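Local coordinates for protein chlorite Dismutase (Nitrobacter winogradskyi, PDB 3QPI) that catalyses the breakdown of chlorite into chloride and molecular oxygen, using a bound haem b, at residues Gly12-Ile16 with Ala30-Ile35; Pro21-Leu27 with Val171-Ile177; Trp50-Gly54 with Glu137-Leu142. One frame throughout, in Å; residues are numbered along the deposited sequence.

Contact 1. Residues Gly12-Ile16 with Ala30-Ile35; sequences GAWSI and ASHLAI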
loop_
_atom_site.group_PDB
_atom_site.type_symbol
_atom_site.label_atom_id
_atom_site.label_comp_id
_atom_site.label_asym_id
_atom_site.label_seq_id
_atom_site.Cartn_x
_atom_site.Cartn_y
_atom_site.Cartn_z
ATOM N N GLY A 12 -2.639 -6.655 18.711
ATOM C CA GLY A 12 -3.298 -6.209 17.483
ATOM C C GLY A 12 -3.891 -7.376 16.742
ATOM O O GLY A 12 -3.619 -8.517 17.067
ATOM N N ALA A 13 -4.700 -7.091 15.725
ATOM C CA ALA A 13 -5.392 -8.106 14.993
ATOM C C ALA A 13 -4.451 -8.889 14.056
ATOM O O ALA A 13 -4.895 -9.856 13.438
ATOM C CB ALA A 13 -6.512 -7.437 14.147
ATOM N N TRP A 14 -3.181 -8.468 13.908
ATOM C CA TRP A 14 -2.287 -9.109 12.931
ATOM C C TRP A 14 -0.999 -9.383 13.613
ATOM O O TRP A 14 -0.555 -8.548 14.383
ATOM C CB TRP A 14 -2.024 -8.215 11.726
ATOM C CG TRP A 14 -3.276 -7.911 10.938
ATOM C CD1 TRP A 14 -4.122 -6.883 11.128
ATOM C CD2 TRP A 14 -3.783 -8.672 9.843
ATOM N NE1 TRP A 14 -5.174 -6.951 10.208
ATOM C CE2 TRP A 14 -4.974 -8.051 9.412
ATOM C CE3 TRP A 14 -3.349 -9.833 9.190
ATOM C CZ2 TRP A 14 -5.737 -8.551 8.365
ATOM C CZ3 TRP A 14 -4.115 -10.330 8.132
ATOM C CH2 TRP A 14 -5.287 -9.690 7.742
ATOM N N SER A 15 -0.426 -10.565 13.389
ATOM C CA SER A 15 0.953 -10.791 13.831
ATOM C C SER A 15 1.798 -10.435 12.636
ATOM O O SER A 15 1.348 -10.507 11.465
ATOM C CB SER A 15 1.223 -12.238 14.260
ATOM O OG SER A 15 0.798 -13.131 13.250
ATOM N N ILE A 16 3.001 -9.997 12.937
ATOM C CA ILE A 16 3.933 -9.612 11.886
ATOM C C ILE A 16 4.868 -10.777 11.548
ATOM O O ILE A 16 5.706 -11.189 12.374
ATOM C CB ILE A 16 4.782 -8.373 12.283
ATOM C CG1 ILE A 16 3.888 -7.139 12.426
ATOM C CG2 ILE A 16 5.871 -8.102 11.222
ATOM C CD1 ILE A 16 4.546 -6.015 13.208
ATOM N N ALA A 30 8.800 -5.774 15.170
ATOM C CA ALA A 30 7.728 -5.837 16.161
ATOM C C ALA A 30 6.963 -7.137 15.945
ATOM O O ALA A 30 7.084 -7.731 14.879
ATOM C CB ALA A 30 6.798 -4.623 16.036
ATOM N N SER A 31 6.174 -7.584 16.926
ATOM C CA SER A 31 5.541 -8.895 16.789
ATOM C C SER A 31 4.139 -8.788 16.208
ATOM O O SER A 31 3.701 -9.699 15.525
ATOM C CB SER A 31 5.545 -9.675 18.116
ATOM O OG SER A 31 4.476 -9.326 18.953
ATOM N N HIS A 32 3.477 -7.650 16.428
ATOM C CA HIS A 32 2.083 -7.476 16.027
ATOM C C HIS A 32 1.788 -6.115 15.440
ATOM O O HIS A 32 2.474 -5.139 15.708
ATOM C CB HIS A 32 1.135 -7.659 17.219
ATOM C CG HIS A 32 0.990 -9.076 17.647
ATOM N ND1 HIS A 32 2.017 -9.776 18.240
ATOM C CD2 HIS A 32 -0.041 -9.945 17.526
ATOM C CE1 HIS A 32 1.617 -11.009 18.493
ATOM N NE2 HIS A 32 0.370 -11.135 18.074
ATOM N N LEU A 33 0.718 -6.070 14.658
ATOM C CA LEU A 33 0.262 -4.849 14.063
ATOM C C LEU A 33 -1.152 -4.574 14.555
ATOM O O LEU A 33 -2.037 -5.408 14.378
ATOM C CB LEU A 33 0.285 -4.968 12.542
ATOM C CG LEU A 33 -0.386 -3.799 11.829
ATOM C CD1 LEU A 33 0.354 -2.488 12.159
ATOM C CD2 LEU A 33 -0.474 -4.020 10.306
ATOM N N ALA A 34 -1.365 -3.419 15.189
ATOM C CA ALA A 34 -2.730 -2.976 15.481
ATOM C C ALA A 34 -3.132 -1.872 14.517
ATOM O O ALA A 34 -2.307 -1.029 14.150
ATOM C CB ALA A 34 -2.869 -2.488 16.956
ATOM N N ILE A 35 -4.408 -1.877 14.135
ATOM C CA ILE A 35 -4.970 -0.890 13.229
ATOM C C ILE A 35 -6.228 -0.298 13.858
ATOM O O ILE A 35 -7.080 -1.025 14.339
ATOM C CB ILE A 35 -5.305 -1.526 11.872
ATOM C CG1 ILE A 35 -4.066 -2.226 11.317
ATOM C CG2 ILE A 35 -5.770 -0.468 10.869
ATOM C CD1 ILE A 35 -4.340 -3.086 10.119
HETATM O O HOH W 1 -5.619 -4.304 15.324
HETATM O O HOH W 2 7.996 -10.363 13.570
HETATM O O HOH W 3 5.853 -12.264 15.366
#
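Backbone hydrogen bonds pair Trp14 with Leu33 and Ile16 with Ser31, joining the start of one arm of a beta hairpin to the start of the other in antiparallel fashion. Leu33 N donates to Trp14 O at 2.8 Å and almost straight (171°), whereas the return bond from Trp14 N to Leu33 O is weak at 3.3 Å. Ile16 N reaches Ser31 O at 2.7 Å. Ser15 and His32 form the adjacent non-hydrogen-bonded pair. Past the Trp14-Leu33 pair, a water accepts from both Ala13 N and Ile35 N.

Gly12 CA lies 3.4 Å from Leu33 O in a CH...O contact; a CB there would collide with that oxygen, and the backbone angles would also jam it against the preceding carbonyl.

The imidazole of His32 supplies a CH-pi contact, with Ser15 CA lying over one face, offset toward the rim, 4.2 Å from the ring centroid. At the edge of the ring, ND1 shares a 2.6 Å hydrogen bond with Ser31 OG, which helps to fix the rotation of the ring.

Apolar packing runs along the pair. Leu33 CB touches both Trp14 CB and Ile16 CG1. With CG1 anti to the carbonyl carbon (chi1 -66°), Ile16 sends CD1 across to the CB of Ala30 at 3.9 Å. On the face holding Trp14 and Leu33, the CD1 of the indole meets Ile35 CD1, the two side chains running obliquely past each other.

Strand 171-181 lies beside strand 14-23, and Ser15 bonds to Ala180 through both its backbone and its OG. Strand 4-9 flanks strand 32-37 through backbone bonds of His32 and Ala34, while Trp144 of strand 141-147 meets the Trp14 ring edge-to-face.

Contact 2. Residues Pro21-Leu27 with Val171-Ile177; sequences PVIGESL and VEREVDI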
loop_
_atom_site.group_PDB
_atom_site.type_symbol
_atom_site.label_atom_id
_atom_site.label_comp_id
_atom_site.label_asym_id
_atom_site.label_seq_id
_atom_site.Cartn_x
_atom_site.Cartn_y
_atom_site.Cartn_z
ATOM N N PRO A 21 13.711 -4.364 4.506
ATOM C CA PRO A 21 14.048 -3.125 3.797
ATOM C C PRO A 21 13.688 -3.221 2.328
ATOM O O PRO A 21 13.709 -4.329 1.784
ATOM C CB PRO A 21 15.567 -3.033 3.950
ATOM C CG PRO A 21 15.898 -3.908 5.110
ATOM C CD PRO A 21 14.912 -5.027 5.040
ATOM N N VAL A 22 13.333 -2.104 1.695
ATOM C CA VAL A 22 13.214 -2.106 0.238
ATOM C C VAL A 22 14.040 -0.980 -0.392
ATOM O O VAL A 22 14.955 -1.246 -1.176
ATOM C CB VAL A 22 11.774 -1.994 -0.227
ATOM C CG1 VAL A 22 11.732 -1.965 -1.748
ATOM C CG2 VAL A 22 10.949 -3.137 0.355
ATOM N N ILE A 23 13.716 0.273 -0.082
ATOM C CA ILE A 23 14.667 1.337 -0.335
ATOM C C ILE A 23 14.686 2.314 0.820
ATOM O O ILE A 23 13.658 2.569 1.443
ATOM C CB ILE A 23 14.468 2.046 -1.708
ATOM C CG1 ILE A 23 15.532 3.134 -1.876
ATOM C CG2 ILE A 23 13.093 2.638 -1.841
ATOM C CD1 ILE A 23 15.710 3.646 -3.317
ATOM N N GLY A 24 15.873 2.837 1.116
ATOM C CA GLY A 24 16.044 3.739 2.239
ATOM C C GLY A 24 15.806 3.020 3.561
ATOM O O GLY A 24 15.809 1.803 3.636
ATOM N N GLU A 25 15.579 3.787 4.613
ATOM C CA GLU A 25 15.573 3.254 5.961
ATOM C C GLU A 25 14.348 2.368 6.223
ATOM O O GLU A 25 13.229 2.693 5.852
ATOM C CB GLU A 25 15.631 4.421 6.936
ATOM C CG GLU A 25 15.691 4.039 8.388
ATOM C CD GLU A 25 15.649 5.273 9.278
ATOM O OE1 GLU A 25 15.226 5.160 10.450
ATOM O OE2 GLU A 25 16.028 6.365 8.794
ATOM N N SER A 26 14.587 1.237 6.866
ATOM C CA SER A 26 13.548 0.270 7.168
ATOM C C SER A 26 12.861 0.645 8.479
ATOM O O SER A 26 12.917 1.792 8.919
ATOM C CB SER A 26 14.174 -1.124 7.246
ATOM O OG SER A 26 13.197 -2.146 7.339
ATOM N N LEU A 27 12.196 -0.315 9.099
ATOM C CA LEU A 27 11.539 -0.070 10.373
ATOM C C LEU A 27 11.941 -1.148 11.344
ATOM O O LEU A 27 12.309 -2.257 10.945
ATOM C CB LEU A 27 10.024 -0.071 10.222
ATOM C CG LEU A 27 9.462 1.068 9.389
ATOM C CD1 LEU A 27 8.020 0.753 8.965
ATOM C CD2 LEU A 27 9.556 2.376 10.156
ATOM N N VAL A 171 10.274 6.376 -6.191
ATOM C CA VAL A 171 10.158 5.992 -4.778
ATOM C C VAL A 171 11.509 6.073 -4.076
ATOM O O VAL A 171 12.476 5.482 -4.528
ATOM C CB VAL A 171 9.575 4.577 -4.616
ATOM C CG1 VAL A 171 9.624 4.129 -3.149
ATOM C CG2 VAL A 171 8.160 4.544 -5.141
ATOM N N GLU A 172 11.579 6.799 -2.973
ATOM C CA GLU A 172 12.855 6.997 -2.297
ATOM C C GLU A 172 12.902 6.358 -0.913
ATOM O O GLU A 172 13.970 6.268 -0.303
ATOM C CB GLU A 172 13.187 8.494 -2.191
ATOM C CG GLU A 172 12.290 9.281 -1.230
ATOM C CD GLU A 172 12.685 10.753 -1.157
ATOM O OE1 GLU A 172 12.422 11.407 -0.130
ATOM O OE2 GLU A 172 13.266 11.262 -2.141
ATOM N N ARG A 173 11.747 5.951 -0.400
ATOM C CA ARG A 173 11.725 5.118 0.786
ATOM C C ARG A 173 10.546 4.158 0.710
ATOM O O ARG A 173 9.451 4.545 0.315
ATOM C CB ARG A 173 11.669 5.952 2.067
ATOM C CG ARG A 173 11.861 5.132 3.336
ATOM C CD ARG A 173 11.827 5.979 4.619
ATOM N NE ARG A 173 12.019 5.130 5.802
ATOM C CZ ARG A 173 11.702 5.462 7.056
ATOM N NH1 ARG A 173 11.182 6.653 7.330
ATOM N NH2 ARG A 173 11.910 4.593 8.049
ATOM N N GLU A 174 10.782 2.909 1.107
ATOM C CA GLU A 174 9.788 1.863 0.997
ATOM C C GLU A 174 10.171 0.703 1.890
ATOM O O GLU A 174 11.321 0.280 1.910
ATOM C CB GLU A 174 9.693 1.389 -0.456
ATOM C CG GLU A 174 8.696 0.280 -0.708
ATOM C CD GLU A 174 8.486 0.047 -2.183
ATOM O OE1 GLU A 174 9.380 0.416 -2.964
ATOM O OE2 GLU A 174 7.428 -0.467 -2.580
ATOM N N VAL A 175 9.202 0.182 2.631
ATOM C CA VAL A 175 9.477 -0.901 3.553
ATOM C C VAL A 175 8.459 -2.007 3.310
ATOM O O VAL A 175 7.295 -1.739 3.015
ATOM C CB VAL A 175 9.399 -0.435 5.022
ATOM C CG1 VAL A 175 9.792 -1.579 5.975
ATOM C CG2 VAL A 175 10.277 0.805 5.242
ATOM N N ASP A 176 8.920 -3.243 3.420
ATOM C CA ASP A 176 8.073 -4.400 3.229
ATOM C C ASP A 176 7.657 -5.012 4.588
ATOM O O ASP A 176 8.476 -5.617 5.292
ATOM C CB ASP A 176 8.818 -5.440 2.375
ATOM C CG ASP A 176 8.356 -5.445 0.928
ATOM O OD1 ASP A 176 7.274 -4.899 0.632
ATOM O OD2 ASP A 176 9.077 -5.999 0.077
ATOM N N ILE A 177 6.392 -4.829 4.965
ATOM C CA ILE A 177 5.841 -5.501 6.145
ATOM C C ILE A 177 4.835 -6.571 5.722
ATOM O O ILE A 177 3.933 -6.296 4.926
ATOM C CB ILE A 177 5.173 -4.484 7.092
ATOM C CG1 ILE A 177 6.169 -3.373 7.446
ATOM C CG2 ILE A 177 4.682 -5.179 8.369
ATOM C CD1 ILE A 177 5.561 -2.217 8.139
HETATM O O HOH W 4 11.731 -6.418 0.737
HETATM O O HOH W 5 13.554 -0.081 3.558
#
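Arg173 stretches out alongside the loop that follows strand 14-23 and turns the edge of its guanidinium to the backbone carbonyls of Glu25 and Ser26. CG is anti to the backbone N (chi1 -171°) and the chain stays extended to NE, which carries the head group past Gly24. NE donates to Glu25 O at 2.7 Å, close to straight and in the guanidinium plane. NH2 adds a weak bond to the same oxygen and another, 3.1 Å long, to Ser26 O. Three bonds, one of them weak, thus hold the guanidinium in its orientation. The Glu25 side chain runs beside the arginine and points the same way, but its OE1 stays 4.1 Å from Arg173 NH2 and well out of the guanidinium plane, so any attraction between them is probably one of charge only, with no N-H aimed at the oxygen.

Leu27 crosses both Arg173 and Ile177 at about a right angle; its CD1 meets Ile177 CD1 at 3.9 Å, and CD2 approaches NH2 of the arginine.

Val22 runs obliquely past two acidic side chains, CG1 resting 3.6 Å from Glu174 OE1 and CG2 3.4 Å from Asp176 OD2. The backbone here, between antiparallel neighbours 14-23 and 171-181, forms a classic beta bulge: Val22 and Ile23 both face Glu174, whose O accepts from Ile23 N at 3.1 Å and weakly from Val22 N, while Glu174 N returns a bond to Ile23 O. A water accepts from Val22 N and lies close to Gly24 O and Glu174 O.

The carboxylates of Glu174 and Asp176 both form salt bridges with Arg163 of helix 152-163, and Trp168 also bonds to Glu174. Strand 84-92 flanks strand 171-181 on its other side, while Trp50 and Leu52 of strand 50-54 pack on Leu27.

Contact 3. Residues Trp50-Gly54 with Glu137-Leu142; sequences WQLRG and EPFDFL. With HEM (protoporphyrin IX containing Fe), chain C.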
loop_
_atom_site.group_PDB
_atom_site.type_symbol
_atom_site.label_atom_id
_atom_site.label_comp_id
_atom_site.label_asym_id
_atom_site.label_seq_id
_atom_site.Cartn_x
_atom_site.Cartn_y
_atom_site.Cartn_z
ATOM N N TRP A 50 7.270 1.311 16.290
ATOM C CA TRP A 50 6.936 2.350 15.327
ATOM C C TRP A 50 5.443 2.512 15.277
ATOM O O TRP A 50 4.703 1.614 15.696
ATOM C CB TRP A 50 7.467 2.031 13.917
ATOM C CG TRP A 50 7.287 0.603 13.447
ATOM C CD1 TRP A 50 8.200 -0.398 13.544
ATOM C CD2 TRP A 50 6.137 0.035 12.800
ATOM N NE1 TRP A 50 7.695 -1.554 13.004
ATOM C CE2 TRP A 50 6.429 -1.314 12.541
ATOM C CE3 TRP A 50 4.891 0.541 12.417
ATOM C CZ2 TRP A 50 5.531 -2.169 11.909
ATOM C CZ3 TRP A 50 3.995 -0.304 11.793
ATOM C CH2 TRP A 50 4.323 -1.645 11.538
ATOM N N GLN A 51 5.015 3.659 14.768
ATOM C CA GLN A 51 3.607 3.973 14.584
ATOM C C GLN A 51 3.458 4.885 13.376
ATOM O O GLN A 51 4.214 5.839 13.215
ATOM C CB GLN A 51 3.056 4.672 15.822
ATOM C CG GLN A 51 1.545 4.811 15.822
ATOM C CD GLN A 51 1.035 5.363 17.141
ATOM O OE1 GLN A 51 1.328 6.506 17.504
ATOM N NE2 GLN A 51 0.285 4.549 17.877
ATOM N N LEU A 52 2.468 4.595 12.543
ATOM C CA LEU A 52 2.322 5.240 11.258
ATOM C C LEU A 52 0.865 5.593 11.027
ATOM O O LEU A 52 -0.007 4.814 11.367
ATOM C CB LEU A 52 2.770 4.270 10.174
ATOM C CG LEU A 52 4.257 3.908 10.176
ATOM C CD1 LEU A 52 4.517 2.910 9.081
ATOM C CD2 LEU A 52 5.115 5.132 9.969
ATOM N N ARG A 53 0.592 6.757 10.448
ATOM C CA ARG A 53 -0.792 7.224 10.289
ATOM C C ARG A 53 -1.060 7.695 8.876
ATOM O O ARG A 53 -0.173 8.244 8.202
ATOM C CB ARG A 53 -1.086 8.370 11.256
ATOM C CG ARG A 53 -0.717 8.032 12.672
ATOM C CD ARG A 53 -0.834 9.219 13.607
ATOM N NE ARG A 53 -0.385 8.860 14.954
ATOM C CZ ARG A 53 -1.127 8.973 16.055
ATOM N NH1 ARG A 53 -2.363 9.462 16.003
ATOM N NH2 ARG A 53 -0.623 8.616 17.230
ATOM N N GLY A 54 -2.294 7.499 8.434
ATOM C CA GLY A 54 -2.682 7.919 7.103
ATOM C C GLY A 54 -4.185 8.063 6.977
ATOM O O GLY A 54 -4.938 7.695 7.881
ATOM N N GLU A 137 3.825 12.948 7.797
ATOM C CA GLU A 137 4.394 11.642 8.083
ATOM C C GLU A 137 5.643 11.432 7.250
ATOM O O GLU A 137 5.781 12.029 6.185
ATOM C CB GLU A 137 3.366 10.544 7.812
ATOM C CG GLU A 137 2.282 10.481 8.894
ATOM C CD GLU A 137 2.710 9.649 10.106
ATOM O OE1 GLU A 137 3.124 8.482 9.941
ATOM O OE2 GLU A 137 2.628 10.156 11.236
ATOM N N PRO A 138 6.566 10.589 7.741
ATOM C CA PRO A 138 7.791 10.229 7.010
ATOM C C PRO A 138 7.542 9.390 5.738
ATOM O O PRO A 138 8.472 9.135 4.969
ATOM C CB PRO A 138 8.588 9.420 8.035
ATOM C CG PRO A 138 7.548 8.855 8.954
ATOM C CD PRO A 138 6.465 9.900 9.041
ATOM N N PHE A 139 6.310 8.951 5.518
ATOM C CA PHE A 139 5.968 8.329 4.241
ATOM C C PHE A 139 4.888 9.162 3.603
ATOM O O PHE A 139 4.309 10.023 4.262
ATOM C CB PHE A 139 5.499 6.889 4.444
ATOM C CG PHE A 139 6.580 5.988 4.959
ATOM C CD1 PHE A 139 7.480 5.382 4.072
ATOM C CD2 PHE A 139 6.725 5.765 6.338
ATOM C CE1 PHE A 139 8.498 4.552 4.554
ATOM C CE2 PHE A 139 7.740 4.939 6.829
ATOM C CZ PHE A 139 8.631 4.329 5.930
ATOM N N ASP A 140 4.635 8.922 2.321
ATOM C CA ASP A 140 3.584 9.615 1.592
ATOM C C ASP A 140 2.322 8.768 1.526
ATOM O O ASP A 140 1.214 9.287 1.503
ATOM C CB ASP A 140 4.043 9.957 0.161
ATOM C CG ASP A 140 5.181 10.968 0.134
ATOM O OD1 ASP A 140 5.342 11.674 1.140
ATOM O OD2 ASP A 140 5.906 11.058 -0.889
ATOM N N PHE A 141 2.485 7.455 1.466
ATOM C CA PHE A 141 1.330 6.581 1.408
ATOM C C PHE A 141 1.538 5.405 2.341
ATOM O O PHE A 141 2.667 4.998 2.584
ATOM C CB PHE A 141 1.129 6.053 -0.016
ATOM C CG PHE A 141 1.186 7.116 -1.068
ATOM C CD1 PHE A 141 0.086 7.931 -1.305
ATOM C CD2 PHE A 141 2.345 7.306 -1.827
ATOM C CE1 PHE A 141 0.144 8.939 -2.289
ATOM C CE2 PHE A 141 2.403 8.309 -2.792
ATOM C CZ PHE A 141 1.291 9.111 -3.033
ATOM N N LEU A 142 0.441 4.868 2.859
ATOM C CA LEU A 142 0.446 3.561 3.497
ATOM C C LEU A 142 -0.452 2.690 2.635
ATOM O O LEU A 142 -1.634 2.996 2.444
ATOM C CB LEU A 142 -0.076 3.634 4.930
ATOM C CG LEU A 142 0.632 4.645 5.851
ATOM C CD1 LEU A 142 0.010 4.664 7.254
ATOM C CD2 LEU A 142 2.105 4.320 5.948
HETATM C CHA HEM C . -2.594 4.159 -6.216
HETATM C CHB HEM C . -4.829 0.332 -8.023
HETATM C CHC HEM C . -1.480 -2.570 -6.021
HETATM C CHD HEM C . 0.844 1.260 -4.509
HETATM C C1A HEM C . -3.457 3.325 -6.842
HETATM C C2A HEM C . -4.637 3.825 -7.530
HETATM C C3A HEM C . -5.308 2.774 -8.044
HETATM C C4A HEM C . -4.529 1.591 -7.686
HETATM C CMA HEM C . -6.632 2.842 -8.889
HETATM C CAA HEM C . -4.936 5.329 -7.623
HETATM C CBA HEM C . -5.922 5.839 -6.581
HETATM C CGA HEM C . -6.227 7.273 -6.966
HETATM O O1A HEM C . -5.778 8.148 -6.202
HETATM O O2A HEM C . -6.876 7.548 -8.025
HETATM C C1B HEM C . -4.093 -0.719 -7.595
HETATM C C2B HEM C . -4.539 -2.077 -7.783
HETATM C C3B HEM C . -3.646 -2.862 -7.198
HETATM C C4B HEM C . -2.585 -2.040 -6.650
HETATM C CMB HEM C . -5.836 -2.571 -8.472
HETATM C CAB HEM C . -3.758 -4.404 -7.184
HETATM C CBB HEM C . -3.646 -5.057 -6.025
HETATM C C1C HEM C . -0.528 -1.814 -5.453
HETATM C C2C HEM C . 0.667 -2.254 -4.733
HETATM C C3C HEM C . 1.274 -1.153 -4.292
HETATM C C4C HEM C . 0.501 -0.018 -4.761
HETATM C CMC HEM C . 1.055 -3.730 -4.480
HETATM C CAC HEM C . 2.581 -0.982 -3.499
HETATM C CBC HEM C . 3.537 -1.917 -3.592
HETATM C C1D HEM C . 0.149 2.373 -4.769
HETATM C C2D HEM C . 0.597 3.693 -4.397
HETATM C C3D HEM C . -0.508 4.587 -4.940
HETATM C C4D HEM C . -1.458 3.713 -5.587
HETATM C CMD HEM C . 1.872 4.160 -3.621
HETATM C CAD HEM C . -0.593 6.117 -4.858
HETATM C CBD HEM C . 0.011 6.645 -6.168
HETATM C CGD HEM C . 0.127 8.151 -6.090
HETATM O O1D HEM C . -0.901 8.804 -5.802
HETATM O O2D HEM C . 1.243 8.698 -6.316
HETATM N NA HEM C . -3.399 1.922 -6.924
HETATM N NB HEM C . -2.886 -0.702 -6.896
HETATM N NC HEM C . -0.594 -0.449 -5.459
HETATM N ND HEM C . -1.061 2.413 -5.484
HETATM FE FE HEM C . -1.777 0.829 -6.261
#
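Edge strand 50-54 meets the turn leading into strand 141-147 in a contact consistent with closure of the curved sheet of a dimeric alpha/beta-barrel fold, and Leu52, Arg53, Glu137 and Leu142 carry it without any backbone pairing. Glu137 provides the polar link. CG lies anti to the carbonyl carbon and the chain bends at chi2 (-84°), curling the carboxylate back to the strand, where OE1 accepts from Arg53 N at 3.1 Å in a nearly straight bond (165°). The N-H comes from above the carboxylate plane, 75° out of it. With an alanine in place of Glu137, Arg53 N would probably lose this acceptor and the turn its polar tie to the strand.

The other links are apolar. Leu142 lays CD1 against the backbone of the strand, 3.6 Å from Arg53 C, and also touches Leu52 CB. A CB on Gly54 would be tight against that methyl. Leu52 CD2 comes to the edge of the Phe139 ring, 4.0 Å from CD2 of the phenylalanine.

Two residues after Phe139, Phe141 lines the haem pocket. Asp140 CB lies over one face of the Phe141 ring, toward its rim, and the haem propionate carbon CAD sits over the centre of the opposite face; the tip of the ring, Phe141 CZ, approaches propionate oxygen O2D of the haem to 3.3 Å.

In the fold
The three contacts belong to one antiparallel sheet. Contacts 1 and 2 share strand 14-23 with their centres about 19 Å apart, and Ile16 CG2 meets Ile177 CG2 at 4.3 Å. Contact 3 brings in Trp50, whose CH2 lies 4.1 Å from Leu33 CD1 of contact 1 and 3.7 Å from Ile177 CD1 of contact 2. Contacts 2 and 3, about 12 Å apart between centres, also meet where Arg173 CZ comes within 3.5 Å of Phe139 CZ. The haem borders two of them: Phe141 of contact 3 lines its pocket, and in contact 2 the nearest atoms of the Glu174 side chain and the haem are about 4 Å apart. Contact 1 lies away from the haem-binding residues.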